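Long-range contacts in hypothetical conserved protein (Thermus thermophilus, PDB 3DZM), which is of unknown function but is a major outer membrane protein that folds as a beta-barrel and binds calcium: residues A17-G21 with V203-L208; F48-L54 with E77-V82; F112-Y116 with Q128-S132. All blocks are in the same frame, centred on the assembly; numbering follows the deposited sequence.

Overall arrangement
All three contacts involve the curled antiparallel sheet of the barrel; contact 2 adds the loop 51-54. Contact 1 (17-21 with 203-208) closes the barrel by joining the N-terminal part of the chain to the last strand. In sequence contacts 2 and 3 fall between its two segments, contact 2 first. They are neighbours, with centres about 8 Å apart, because strand 76-90 of contact 2 pairs with strand 100-117 of contact 3. Contact 1 lies about 14 Å from contact 2 and about 21 Å from contact 3, centre to centre. The backbone O of Tyr20 packs on Ala49 CB where contacts 1 and 2 meet. A detergent molecule touches both, and calcium sits in contact 2.

Contact 1 (A17-G21 with V203-L208); sequences AGFYG and VLKLRL. With C8E ((hydroxyethyloxy)tri(ethyloxy)octane), chain E.
The seam of the beta-barrel lies here, where residues 17-21 run antiparallel to 203-208 of the last strand. Phe19 and Leu206 form a hydrogen-bonded pair: Phe19 N gives a bond of 2.8 Å to Leu206 O, and Leu206 N returns one of 2.9 Å to Phe19 O. Ala17 and Leu208 are paired in the same way, with 2.7 Å from Ala17 N to Leu208 O. Gly18 lies between them at a corner of the chain. Its CA comes to 3.4 Å from Leu206 O as a CA-H...O contact. In the barrel wall the side chains sort by face. Ala17, Phe19, Leu206 and Leu208 share one that is consistent with a lipid-facing surface, and the edge of the Phe19 ring meets Leu204 O. Tyr20 turns the other way and is buried. With CG anti to the backbone N (chi1 -165°), its ring reaches Val203, whose CG1 sits over the ring centre in a CH-pi contact, 3.6 Å from the centroid. Lys205 CB touches the ring edge. The Arg207 guanidinium, nearly parallel to the ring (11°), approaches obliquely, with NH2 3.7 Å from Tyr20 CB. Tyr20 OH bonds to Asp160 and Tyr162, and Lys205 NZ to Tyr104.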
ATOM      1  N   ALA A  17       8.357  -6.812  -6.751  1.00 73.98           N
ATOM      2  CA  ALA A  17       8.770  -6.692  -5.356  1.00 77.97           C
ATOM      3  C   ALA A  17       9.420  -5.336  -5.169  1.00 78.22           C
ATOM      4  O   ALA A  17      10.017  -4.802  -6.101  1.00 73.88           O
ATOM      5  CB  ALA A  17       9.768  -7.818  -4.995  1.00 69.17           C
ATOM      6  N   GLY A  18       9.323  -4.780  -3.972  1.00 81.13           N
ATOM      7  CA  GLY A  18       9.955  -3.512  -3.716  1.00 69.30           C
ATOM      8  C   GLY A  18       9.251  -2.649  -2.715  1.00 72.69           C
ATOM      9  O   GLY A  18       8.657  -3.125  -1.751  1.00 69.34           O
ATOM     10  N   PHE A  19       9.318  -1.348  -2.922  1.00 80.66           N
ATOM     11  CA  PHE A  19       8.858  -0.440  -1.869  1.00 85.20           C
ATOM     12  C   PHE A  19       7.469   0.185  -2.178  1.00 74.99           C
ATOM     13  O   PHE A  19       7.210   0.653  -3.290  1.00 72.50           O
ATOM     14  CB  PHE A  19       9.947   0.583  -1.534  1.00 89.63           C
ATOM     15  CG  PHE A  19       9.560   1.560  -0.453  1.00112.44           C
ATOM     16  CD1 PHE A  19      10.079   1.431   0.838  1.00120.55           C
ATOM     17  CD2 PHE A  19       8.692   2.632  -0.727  1.00116.32           C
ATOM     18  CE1 PHE A  19       9.734   2.335   1.837  1.00119.18           C
ATOM     19  CE2 PHE A  19       8.343   3.537   0.263  1.00115.64           C
ATOM     20  CZ  PHE A  19       8.865   3.384   1.546  1.00118.41           C
ATOM     21  N   TYR A  20       6.564   0.071  -1.205  1.00 67.70           N
ATOM     22  CA  TYR A  20       5.280   0.734  -1.218  1.00 62.53           C
ATOM     23  C   TYR A  20       4.948   1.228   0.172  1.00 67.39           C
ATOM     24  O   TYR A  20       3.990   0.796   0.768  1.00 68.86           O
ATOM     25  CB  TYR A  20       4.169  -0.171  -1.700  1.00 63.07           C
ATOM     26  CG  TYR A  20       2.917   0.581  -2.064  1.00 70.45           C
ATOM     27  CD1 TYR A  20       2.818   1.234  -3.292  1.00 79.26           C
ATOM     28  CD2 TYR A  20       1.857   0.697  -1.162  1.00 64.29           C
ATOM     29  CE1 TYR A  20       1.688   1.956  -3.629  1.00 83.71           C
ATOM     30  CE2 TYR A  20       0.701   1.410  -1.501  1.00 74.48           C
ATOM     31  CZ  TYR A  20       0.633   2.041  -2.739  1.00 87.03           C
ATOM     32  OH  TYR A  20      -0.477   2.768  -3.095  1.00 91.89           O
ATOM     33  N   GLY A  21       5.749   2.145   0.684  1.00 68.82           N
ATOM     34  CA  GLY A  21       5.583   2.578   2.051  1.00 77.03           C
ATOM     35  C   GLY A  21       6.077   1.564   3.049  1.00 83.42           C
ATOM     36  O   GLY A  21       5.757   1.631   4.234  1.00 94.84           O
ATOM     37  N   VAL A 203       2.393   8.102  -1.018  1.00 60.70           N
ATOM     38  CA  VAL A 203       3.142   6.862  -1.054  1.00 56.49           C
ATOM     39  C   VAL A 203       4.022   6.836  -2.290  1.00 58.40           C
ATOM     40  O   VAL A 203       3.520   6.929  -3.405  1.00 67.57           O
ATOM     41  CB  VAL A 203       2.197   5.598  -1.019  1.00 67.55           C
ATOM     42  CG1 VAL A 203       3.013   4.290  -0.854  1.00 48.32           C
ATOM     43  CG2 VAL A 203       1.168   5.718   0.083  1.00 48.67           C
ATOM     44  N   LEU A 204       5.332   6.724  -2.080  1.00 54.50           N
ATOM     45  CA  LEU A 204       6.271   6.374  -3.154  1.00 60.59           C
ATOM     46  C   LEU A 204       6.254   4.878  -3.495  1.00 62.16           C
ATOM     47  O   LEU A 204       6.385   4.033  -2.627  1.00 65.30           O
ATOM     48  CB  LEU A 204       7.677   6.746  -2.734  1.00 63.17           C
ATOM     49  CG  LEU A 204       8.730   6.708  -3.828  1.00 74.49           C
ATOM     50  CD1 LEU A 204       8.433   7.736  -4.892  1.00 76.26           C
ATOM     51  CD2 LEU A 204      10.087   6.959  -3.223  1.00 78.45           C
ATOM     52  N   LYS A 205       6.098   4.551  -4.762  1.00 66.46           N
ATOM     53  CA  LYS A 205       6.091   3.158  -5.180  1.00 68.58           C
ATOM     54  C   LYS A 205       7.280   2.936  -6.085  1.00 68.36           C
ATOM     55  O   LYS A 205       7.439   3.635  -7.099  1.00 67.09           O
ATOM     56  CB  LYS A 205       4.802   2.792  -5.937  1.00 63.68           C
ATOM     57  CG  LYS A 205       4.906   1.512  -6.772  1.00 59.14           C
ATOM     58  CD  LYS A 205       4.147   1.640  -8.092  1.00 64.22           C
ATOM     59  CE  LYS A 205       2.715   2.098  -7.899  1.00 68.49           C
ATOM     60  NZ  LYS A 205       1.843   1.660  -9.046  1.00 75.61           N
ATOM     61  N   LEU A 206       8.096   1.954  -5.718  1.00 61.07           N
ATOM     62  CA  LEU A 206       9.306   1.588  -6.451  1.00 61.58           C
ATOM     63  C   LEU A 206       9.470   0.046  -6.509  1.00 68.90           C
ATOM     64  O   LEU A 206       9.832  -0.583  -5.514  1.00 60.82           O
ATOM     65  CB  LEU A 206      10.465   2.254  -5.743  1.00 74.71           C
ATOM     66  CG  LEU A 206      11.898   2.207  -6.268  1.00 92.84           C
ATOM     67  CD1 LEU A 206      11.972   2.318  -7.775  1.00 99.71           C
ATOM     68  CD2 LEU A 206      12.650   3.332  -5.601  1.00 93.56           C
ATOM     69  N   ARG A 207       9.148  -0.572  -7.649  1.00 65.92           N
ATOM     70  CA  ARG A 207       9.195  -2.035  -7.741  1.00 63.17           C
ATOM     71  C   ARG A 207       9.990  -2.570  -8.936  1.00 63.32           C
ATOM     72  O   ARG A 207       9.950  -1.965 -10.001  1.00 62.69           O
ATOM     73  CB  ARG A 207       7.789  -2.634  -7.783  1.00 66.24           C
ATOM     74  CG  ARG A 207       7.006  -2.539  -6.515  1.00 72.73           C
ATOM     75  CD  ARG A 207       5.666  -3.275  -6.665  1.00 76.14           C
ATOM     76  NE  ARG A 207       4.788  -3.093  -5.509  1.00 77.91           N
ATOM     77  CZ  ARG A 207       3.654  -2.397  -5.528  1.00 78.59           C
ATOM     78  NH1 ARG A 207       3.243  -1.816  -6.650  1.00 72.92           N
ATOM     79  NH2 ARG A 207       2.931  -2.275  -4.417  1.00 82.00           N
ATOM     80  N   LEU A 208      10.699  -3.701  -8.735  1.00 63.28           N
ATOM     81  CA  LEU A 208      11.244  -4.528  -9.824  1.00 63.32           C
ATOM     82  C   LEU A 208      10.471  -5.815  -9.884  1.00 69.48           C
ATOM     83  O   LEU A 208      10.040  -6.322  -8.859  1.00 73.09           O
ATOM     84  CB  LEU A 208      12.717  -4.843  -9.654  1.00 68.84           C
ATOM     85  CG  LEU A 208      13.574  -3.591  -9.519  1.00 80.38           C
ATOM     86  CD1 LEU A 208      15.036  -3.926  -9.246  1.00 78.81           C
ATOM     87  CD2 LEU A 208      13.417  -2.696 -10.761  1.00 81.48           C
TER
HETATM   88  C1  C8E E 209       8.208  12.245  -2.777  1.00 86.91           C
HETATM   89  C2  C8E E 209       6.715  12.446  -2.481  1.00 99.50           C
HETATM   90  C3  C8E E 209       6.407  12.717  -1.002  1.00107.79           C
HETATM   91  C4  C8E E 209       5.887  14.144  -0.766  1.00115.53           C
HETATM   92  C5  C8E E 209       5.045  14.315   0.504  1.00121.80           C
HETATM   93  C6  C8E E 209       5.751  14.978   1.697  1.00126.84           C
HETATM   94  C7  C8E E 209       5.974  14.014   2.869  1.00137.38           C
HETATM   95  C8  C8E E 209       5.227  12.694   2.645  1.00152.65           C
HETATM   96  O9  C8E E 209       4.782  12.043   3.830  1.00162.10           O
HETATM   97  C10 C8E E 209       3.365  12.061   3.943  1.00164.92           C
HETATM   98  C11 C8E E 209       2.825  10.922   4.809  1.00167.84           C
HETATM   99  O12 C8E E 209       2.440   9.820   4.009  1.00172.45           O
HETATM  100  C13 C8E E 209       2.369   8.608   4.745  1.00173.81           C
HETATM  101  C14 C8E E 209       2.662   7.377   3.883  1.00172.14           C
HETATM  102  O15 C8E E 209       3.711   6.623   4.467  1.00171.66           O
HETATM  103  C16 C8E E 209       4.205   5.606   3.620  1.00167.00           C
HETATM  104  C17 C8E E 209       3.202   4.452   3.546  1.00161.38           C
HETATM  105  O18 C8E E 209       3.468   3.463   4.526  1.00154.15           O
HETATM  106  C19 C8E E 209       2.957   3.803   5.793  1.00144.37           C
HETATM  107  C20 C8E E 209       1.454   4.001   5.640  1.00135.05           C
HETATM  108  O21 C8E E 209       0.785   2.780   5.793  1.00128.76           O

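Contact 2 (F48-L54 with E77-V82); sequences FATSDAL and EWGQNV. With CA (calcium ion), chain D; C8E ((hydroxyethyloxy)tri(ethyloxy)octane), chain E.
Strands 48-50 and 77-82 run antiparallel, with axes 4.8 Å apart at closest approach and directions 155° apart, and Ala49 and Asn81 form a hydrogen-bonded pair. Beyond Thr50 the first segment leaves the barrel strand as a loop, and its calcium site is closed by Glu77. The Glu77 chain is extended, with CG anti to the backbone N (chi1 -173°), which carries the carboxylate across to the loop. Glu77 OE2 binds calcium at 2.7 Å, accepts a bond of 2.9 Å from Leu54 N that arrives 55° above the carboxylate plane, and takes a weak one from Ala53 N. Leu54 O binds the ion at 2.7 Å and Asp52 OD1 at 2.9 Å; Asp56 supplies the fourth protein ligand. Glu77 OE1 forms a salt bridge with Lys70 and accepts a hydrogen bond from Trp66 NE1. On one face Phe48 lies alongside Val82, its CD1 3.5 Å from Val82 CG2. Towards the other face, Asn81 ND2 bonds a water that also donates to Thr50 O. The end hydroxyl of the detergent, O21, is gripped twice: Asn81 ND2 donates to it at 2.8 Å, and Ser51 OG lies 2.7 Å from it in a second hydrogen bond.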
ATOM      1  N   PHE A  48       0.660  -6.256  -1.343  1.00 59.63           N
ATOM      2  CA  PHE A  48       0.797  -6.399   0.102  1.00 66.47           C
ATOM      3  C   PHE A  48       2.123  -5.790   0.480  1.00 75.23           C
ATOM      4  O   PHE A  48       3.124  -6.036  -0.219  1.00 69.88           O
ATOM      5  CB  PHE A  48       0.824  -7.865   0.510  1.00 87.54           C
ATOM      6  CG  PHE A  48      -0.371  -8.637   0.062  1.00120.79           C
ATOM      7  CD1 PHE A  48      -1.488  -8.740   0.885  1.00135.54           C
ATOM      8  CD2 PHE A  48      -0.392  -9.275  -1.180  1.00133.02           C
ATOM      9  CE1 PHE A  48      -2.619  -9.467   0.477  1.00139.79           C
ATOM     10  CE2 PHE A  48      -1.516 -10.002  -1.592  1.00139.06           C
ATOM     11  CZ  PHE A  48      -2.631 -10.097  -0.760  1.00139.51           C
ATOM     12  N   ALA A  49       2.151  -5.005   1.569  1.00 54.45           N
ATOM     13  CA  ALA A  49       3.433  -4.480   2.062  1.00 60.17           C
ATOM     14  C   ALA A  49       3.333  -4.315   3.538  1.00 59.93           C
ATOM     15  O   ALA A  49       2.243  -4.090   4.048  1.00 62.40           O
ATOM     16  CB  ALA A  49       3.786  -3.121   1.406  1.00 57.84           C
ATOM     17  N   THR A  50       4.474  -4.389   4.216  1.00 64.03           N
ATOM     18  CA  THR A  50       4.559  -3.991   5.614  1.00 73.94           C
ATOM     19  C   THR A  50       4.394  -2.495   5.741  1.00 79.76           C
ATOM     20  O   THR A  50       4.684  -1.738   4.814  1.00 82.11           O
ATOM     21  CB  THR A  50       5.936  -4.236   6.205  1.00 83.29           C
ATOM     22  OG1 THR A  50       6.427  -5.495   5.773  1.00 85.63           O
ATOM     23  CG2 THR A  50       5.859  -4.227   7.726  1.00 93.90           C
ATOM     24  N   SER A  51       3.990  -2.053   6.917  1.00 75.38           N
ATOM     25  CA  SER A  51       3.866  -0.646   7.139  1.00 81.26           C
ATOM     26  C   SER A  51       4.002  -0.412   8.606  1.00 83.78           C
ATOM     27  O   SER A  51       3.852  -1.311   9.392  1.00 90.20           O
ATOM     28  CB  SER A  51       2.521  -0.127   6.619  1.00 80.95           C
ATOM     29  OG  SER A  51       2.133   1.050   7.311  1.00 81.40           O
ATOM     30  N   ASP A  52       4.281   0.819   8.960  1.00 86.00           N
ATOM     31  CA  ASP A  52       4.404   1.220  10.339  1.00 90.98           C
ATOM     32  C   ASP A  52       3.027   1.741  10.785  1.00 85.84           C
ATOM     33  O   ASP A  52       2.373   2.455  10.051  1.00 87.39           O
ATOM     34  CB  ASP A  52       5.528   2.268  10.399  1.00101.35           C
ATOM     35  CG  ASP A  52       5.409   3.195  11.546  1.00121.52           C
ATOM     36  OD1 ASP A  52       4.582   2.934  12.436  1.00133.18           O
ATOM     37  OD2 ASP A  52       6.153   4.196  11.558  1.00130.81           O
ATOM     38  N   ALA A  53       2.557   1.358  11.963  1.00 78.36           N
ATOM     39  CA  ALA A  53       1.208   1.771  12.358  1.00 83.06           C
ATOM     40  C   ALA A  53       1.094   3.047  13.225  1.00 90.67           C
ATOM     41  O   ALA A  53       0.252   3.896  12.955  1.00 91.18           O
ATOM     42  CB  ALA A  53       0.412   0.595  12.968  1.00 74.01           C
ATOM     43  N   LEU A  54       1.924   3.178  14.260  1.00 93.41           N
ATOM     44  CA  LEU A  54       1.954   4.409  15.071  1.00 96.20           C
ATOM     45  C   LEU A  54       3.322   5.094  15.046  1.00102.78           C
ATOM     46  O   LEU A  54       4.359   4.445  15.206  1.00108.22           O
ATOM     47  CB  LEU A  54       1.551   4.162  16.535  1.00 99.76           C
ATOM     48  CG  LEU A  54       0.242   3.487  16.992  1.00 91.88           C
ATOM     49  CD1 LEU A  54      -0.969   3.956  16.206  1.00 84.09           C
ATOM     50  CD2 LEU A  54       0.386   1.983  16.939  1.00 89.57           C
ATOM     51  N   GLU A  77       4.763  -3.903  17.672  1.00 93.32           N
ATOM     52  CA  GLU A  77       4.015  -3.166  16.667  1.00 81.91           C
ATOM     53  C   GLU A  77       4.020  -3.933  15.359  1.00 77.49           C
ATOM     54  O   GLU A  77       4.977  -4.636  15.031  1.00 77.99           O
ATOM     55  CB  GLU A  77       4.620  -1.786  16.456  1.00 91.90           C
ATOM     56  CG  GLU A  77       3.816  -0.852  15.545  1.00 99.62           C
ATOM     57  CD  GLU A  77       4.320   0.605  15.578  1.00111.49           C
ATOM     58  OE1 GLU A  77       4.885   1.049  16.613  1.00119.38           O
ATOM     59  OE2 GLU A  77       4.130   1.318  14.572  1.00106.23           O
ATOM     60  N   TRP A  78       2.937  -3.805  14.606  1.00 69.05           N
ATOM     61  CA  TRP A  78       2.858  -4.436  13.305  1.00 64.57           C
ATOM     62  C   TRP A  78       1.933  -3.534  12.439  1.00 73.79           C
ATOM     63  O   TRP A  78       1.100  -2.814  12.966  1.00 71.24           O
ATOM     64  CB  TRP A  78       2.315  -5.869  13.478  1.00 64.03           C
ATOM     65  CG  TRP A  78       0.903  -5.827  13.916  1.00 74.86           C
ATOM     66  CD1 TRP A  78       0.432  -5.712  15.204  1.00 79.24           C
ATOM     67  CD2 TRP A  78      -0.245  -5.781  13.062  1.00 78.29           C
ATOM     68  NE1 TRP A  78      -0.950  -5.648  15.195  1.00 80.12           N
ATOM     69  CE2 TRP A  78      -1.385  -5.684  13.896  1.00 79.49           C
ATOM     70  CE3 TRP A  78      -0.423  -5.824  11.675  1.00 76.33           C
ATOM     71  CZ2 TRP A  78      -2.676  -5.627  13.380  1.00 73.73           C
ATOM     72  CZ3 TRP A  78      -1.699  -5.791  11.173  1.00 76.68           C
ATOM     73  CH2 TRP A  78      -2.810  -5.680  12.026  1.00 75.14           C
ATOM     74  N   GLY A  79       2.095  -3.555  11.121  1.00 72.95           N
ATOM     75  CA  GLY A  79       1.239  -2.784  10.235  1.00 61.42           C
ATOM     76  C   GLY A  79       1.261  -3.340   8.840  1.00 62.06           C
ATOM     77  O   GLY A  79       2.247  -3.911   8.425  1.00 72.91           O
ATOM     78  N   GLN A  80       0.171  -3.204   8.100  1.00 59.70           N
ATOM     79  CA  GLN A  80       0.211  -3.624   6.707  1.00 65.60           C
ATOM     80  C   GLN A  80      -0.694  -2.780   5.813  1.00 70.55           C
ATOM     81  O   GLN A  80      -1.614  -2.122   6.323  1.00 74.16           O
ATOM     82  CB  GLN A  80      -0.148  -5.081   6.596  1.00 62.85           C
ATOM     83  CG  GLN A  80      -1.459  -5.389   7.235  1.00 72.53           C
ATOM     84  CD  GLN A  80      -1.918  -6.781   6.935  1.00 74.90           C
ATOM     85  OE1 GLN A  80      -1.312  -7.733   7.377  1.00 79.18           O
ATOM     86  NE2 GLN A  80      -2.999  -6.907   6.177  1.00 73.82           N
ATOM     87  N   ASN A  81      -0.397  -2.774   4.502  1.00 59.23           N
ATOM     88  CA  ASN A  81      -1.292  -2.195   3.484  1.00 52.52           C
ATOM     89  C   ASN A  81      -1.574  -3.227   2.453  1.00 60.71           C
ATOM     90  O   ASN A  81      -0.641  -3.884   1.976  1.00 74.12           O
ATOM     91  CB  ASN A  81      -0.707  -0.962   2.805  1.00 50.22           C
ATOM     92  CG  ASN A  81      -0.624   0.212   3.731  1.00 63.02           C
ATOM     93  OD1 ASN A  81      -1.625   0.700   4.214  1.00 65.03           O
ATOM     94  ND2 ASN A  81       0.564   0.676   3.982  1.00 59.85           N
ATOM     95  N   VAL A  82      -2.860  -3.396   2.144  1.00 54.97           N
ATOM     96  CA  VAL A  82      -3.296  -4.172   0.994  1.00 57.41           C
ATOM     97  C   VAL A  82      -3.942  -3.161   0.041  1.00 60.21           C
ATOM     98  O   VAL A  82      -4.789  -2.382   0.438  1.00 66.40           O
ATOM     99  CB  VAL A  82      -4.260  -5.337   1.383  1.00 64.29           C
ATOM    100  CG1 VAL A  82      -4.730  -6.100   0.138  1.00 61.73           C
ATOM    101  CG2 VAL A  82      -3.581  -6.265   2.328  1.00 57.05           C
TER
HETATM  102 CA    CA D 208       6.440   2.798  14.652  1.00111.21          CA
HETATM  103  C1  C8E E 209       8.208  12.245  -2.777  1.00 86.91           C
HETATM  104  C2  C8E E 209       6.715  12.446  -2.481  1.00 99.50           C
HETATM  105  C3  C8E E 209       6.407  12.717  -1.002  1.00107.79           C
HETATM  106  C4  C8E E 209       5.887  14.144  -0.766  1.00115.53           C
HETATM  107  C5  C8E E 209       5.045  14.315   0.504  1.00121.80           C
HETATM  108  C6  C8E E 209       5.751  14.978   1.697  1.00126.84           C
HETATM  109  C7  C8E E 209       5.974  14.014   2.869  1.00137.38           C
HETATM  110  C8  C8E E 209       5.227  12.694   2.645  1.00152.65           C
HETATM  111  O9  C8E E 209       4.782  12.043   3.830  1.00162.10           O
HETATM  112  C10 C8E E 209       3.365  12.061   3.943  1.00164.92           C
HETATM  113  C11 C8E E 209       2.825  10.922   4.809  1.00167.84           C
HETATM  114  O12 C8E E 209       2.440   9.820   4.009  1.00172.45           O
HETATM  115  C13 C8E E 209       2.369   8.608   4.745  1.00173.81           C
HETATM  116  C14 C8E E 209       2.662   7.377   3.883  1.00172.14           C
HETATM  117  O15 C8E E 209       3.711   6.623   4.467  1.00171.66           O
HETATM  118  C16 C8E E 209       4.205   5.606   3.620  1.00167.00           C
HETATM  119  C17 C8E E 209       3.202   4.452   3.546  1.00161.38           C
HETATM  120  O18 C8E E 209       3.468   3.463   4.526  1.00154.15           O
HETATM  121  C19 C8E E 209       2.957   3.803   5.793  1.00144.37           C
HETATM  122  C20 C8E E 209       1.454   4.001   5.640  1.00135.05           C
HETATM  123  O21 C8E E 209       0.785   2.780   5.793  1.00128.76           O
HETATM  124  O   HOH W   1       3.112  -0.182   3.179  1.00 77.19           O

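Contact 3 (F112-Y116 with Q128-S132); sequences FSGGY and QTISS
The Phe112 ring turns an edge to the neighbouring strand, with Ser132 N near the ring plane, while Ile130 CG2 approaches CE2 obliquely at 4.1 Å. The Tyr116 ring lies side by side with Gln128, and its CE2 is 3.8 Å from Gln128 CB. Both rings belong to the beta-hairpin of strands 100-117 and 127-148, part of the barrel wall. Phe112 and Ile130 both touch Val197 of a loop, and Phe112 also meets bound detergent. Tyr116 packs against the rings of Trp66 and Phe75. With chi1 at 165°, Phe112 CG points away from its own backbone N, and the ring comes to lie beside Ile130. The backbones are tied by three hydrogen-bonded pairs: Phe112 with Ser132, Gly114 with Ile130, and Tyr116 with Gln128. In the middle pair Ile130 N donates to Gly114 O at 2.8 Å. Between the pairs, Gly115 CA gives a CA-H...O contact of 3.2 Å to Gln128 O. Ser132 OG bonds to the carbonyl of Cys166, a residue of the disulfide with Cys184. Ser113 and Ser131 share the opposite face from Phe112. Their side chains meet where Ser131 OG lies 3.5 Å from Ser113 CB, and this hydroxyl donates weakly to Ile130 O at 3.3 Å.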
ATOM      1  N   PHE A 112      -5.612  -0.489   5.061  1.00 58.62           N
ATOM      2  CA  PHE A 112      -4.602  -0.316   6.094  1.00 59.84           C
ATOM      3  C   PHE A 112      -5.015  -0.931   7.420  1.00 59.95           C
ATOM      4  O   PHE A 112      -6.162  -0.856   7.821  1.00 68.15           O
ATOM      5  CB  PHE A 112      -4.302   1.170   6.330  1.00 60.26           C
ATOM      6  CG  PHE A 112      -3.545   1.431   7.614  1.00 65.32           C
ATOM      7  CD1 PHE A 112      -2.177   1.295   7.663  1.00 60.32           C
ATOM      8  CD2 PHE A 112      -4.216   1.762   8.782  1.00 70.06           C
ATOM      9  CE1 PHE A 112      -1.482   1.522   8.824  1.00 64.23           C
ATOM     10  CE2 PHE A 112      -3.519   1.989   9.974  1.00 69.11           C
ATOM     11  CZ  PHE A 112      -2.150   1.867   9.989  1.00 69.33           C
ATOM     12  N   SER A 113      -4.050  -1.510   8.110  1.00 64.20           N
ATOM     13  CA  SER A 113      -4.262  -2.006   9.466  1.00 68.69           C
ATOM     14  C   SER A 113      -2.976  -2.279  10.246  1.00 70.97           C
ATOM     15  O   SER A 113      -2.000  -2.777   9.717  1.00 74.60           O
ATOM     16  CB  SER A 113      -5.138  -3.259   9.460  1.00 69.39           C
ATOM     17  OG  SER A 113      -4.480  -4.332   8.823  1.00 81.91           O
ATOM     18  N   GLY A 114      -2.981  -1.940  11.522  1.00 77.18           N
ATOM     19  CA  GLY A 114      -1.915  -2.368  12.407  1.00 78.81           C
ATOM     20  C   GLY A 114      -2.264  -2.084  13.845  1.00 76.23           C
ATOM     21  O   GLY A 114      -3.415  -1.871  14.186  1.00 79.74           O
ATOM     22  N   GLY A 115      -1.249  -2.060  14.686  1.00 71.71           N
ATOM     23  CA  GLY A 115      -1.410  -1.804  16.104  1.00 74.00           C
ATOM     24  C   GLY A 115      -0.302  -2.519  16.846  1.00 82.26           C
ATOM     25  O   GLY A 115       0.776  -2.736  16.292  1.00 88.05           O
ATOM     26  N   TYR A 116      -0.561  -2.897  18.092  1.00 82.09           N
ATOM     27  CA  TYR A 116       0.434  -3.605  18.890  1.00 83.90           C
ATOM     28  C   TYR A 116      -0.149  -4.764  19.701  1.00 87.52           C
ATOM     29  O   TYR A 116      -1.350  -4.820  19.970  1.00 85.19           O
ATOM     30  CB  TYR A 116       1.151  -2.635  19.816  1.00 83.87           C
ATOM     31  CG  TYR A 116       0.232  -1.994  20.804  1.00 90.12           C
ATOM     32  CD1 TYR A 116       0.134  -2.481  22.104  1.00 94.76           C
ATOM     33  CD2 TYR A 116      -0.560  -0.907  20.440  1.00 90.55           C
ATOM     34  CE1 TYR A 116      -0.724  -1.903  23.025  1.00 96.96           C
ATOM     35  CE2 TYR A 116      -1.425  -0.319  21.356  1.00 95.57           C
ATOM     36  CZ  TYR A 116      -1.494  -0.826  22.647  1.00100.80           C
ATOM     37  OH  TYR A 116      -2.335  -0.254  23.562  1.00107.17           O
ATOM     38  N   GLN A 128      -4.276  -4.369  20.487  1.00 86.17           N
ATOM     39  CA  GLN A 128      -5.048  -3.260  19.971  1.00 86.21           C
ATOM     40  C   GLN A 128      -4.789  -3.057  18.471  1.00 90.07           C
ATOM     41  O   GLN A 128      -3.649  -3.142  18.007  1.00 97.45           O
ATOM     42  CB  GLN A 128      -4.736  -2.020  20.765  1.00 84.83           C
ATOM     43  CG  GLN A 128      -5.953  -1.251  21.103  1.00 91.86           C
ATOM     44  CD  GLN A 128      -5.697  -0.301  22.207  1.00104.83           C
ATOM     45  OE1 GLN A 128      -6.224  -0.467  23.303  1.00111.42           O
ATOM     46  NE2 GLN A 128      -4.849   0.703  21.950  1.00111.13           N
ATOM     47  N   THR A 129      -5.854  -2.827  17.713  1.00 79.73           N
ATOM     48  CA  THR A 129      -5.742  -2.787  16.264  1.00 75.69           C
ATOM     49  C   THR A 129      -6.521  -1.634  15.714  1.00 73.63           C
ATOM     50  O   THR A 129      -7.632  -1.414  16.108  1.00 86.33           O
ATOM     51  CB  THR A 129      -6.296  -4.075  15.634  1.00 77.69           C
ATOM     52  OG1 THR A 129      -5.525  -5.189  16.082  1.00 78.53           O
ATOM     53  CG2 THR A 129      -6.227  -4.024  14.119  1.00 75.10           C
ATOM     54  N   ILE A 130      -5.932  -0.898  14.794  1.00 74.47           N
ATOM     55  CA  ILE A 130      -6.636   0.164  14.089  1.00 78.38           C
ATOM     56  C   ILE A 130      -6.675  -0.111  12.571  1.00 75.60           C
ATOM     57  O   ILE A 130      -5.847  -0.821  12.039  1.00 74.07           O
ATOM     58  CB  ILE A 130      -6.006   1.523  14.413  1.00 88.52           C
ATOM     59  CG1 ILE A 130      -6.849   2.666  13.850  1.00 97.11           C
ATOM     60  CG2 ILE A 130      -4.550   1.565  13.935  1.00 83.32           C
ATOM     61  CD1 ILE A 130      -6.913   3.866  14.764  1.00 97.34           C
ATOM     62  N   SER A 131      -7.673   0.431  11.887  1.00 80.70           N
ATOM     63  CA  SER A 131      -7.948   0.140  10.469  1.00 70.01           C
ATOM     64  C   SER A 131      -8.477   1.380   9.729  1.00 67.49           C
ATOM     65  O   SER A 131      -9.171   2.223  10.310  1.00 65.59           O
ATOM     66  CB  SER A 131      -8.992  -0.961  10.358  1.00 68.89           C
ATOM     67  OG  SER A 131      -8.355  -2.218  10.393  1.00 83.83           O
ATOM     68  N   SER A 132      -8.130   1.493   8.452  1.00 58.92           N
ATOM     69  CA  SER A 132      -8.676   2.530   7.601  1.00 58.13           C
ATOM     70  C   SER A 132      -8.736   2.025   6.182  1.00 62.20           C
ATOM     71  O   SER A 132      -7.769   1.479   5.689  1.00 68.35           O
ATOM     72  CB  SER A 132      -7.822   3.796   7.680  1.00 67.24           C
ATOM     73  OG  SER A 132      -8.568   4.935   7.304  1.00 73.53           O
TER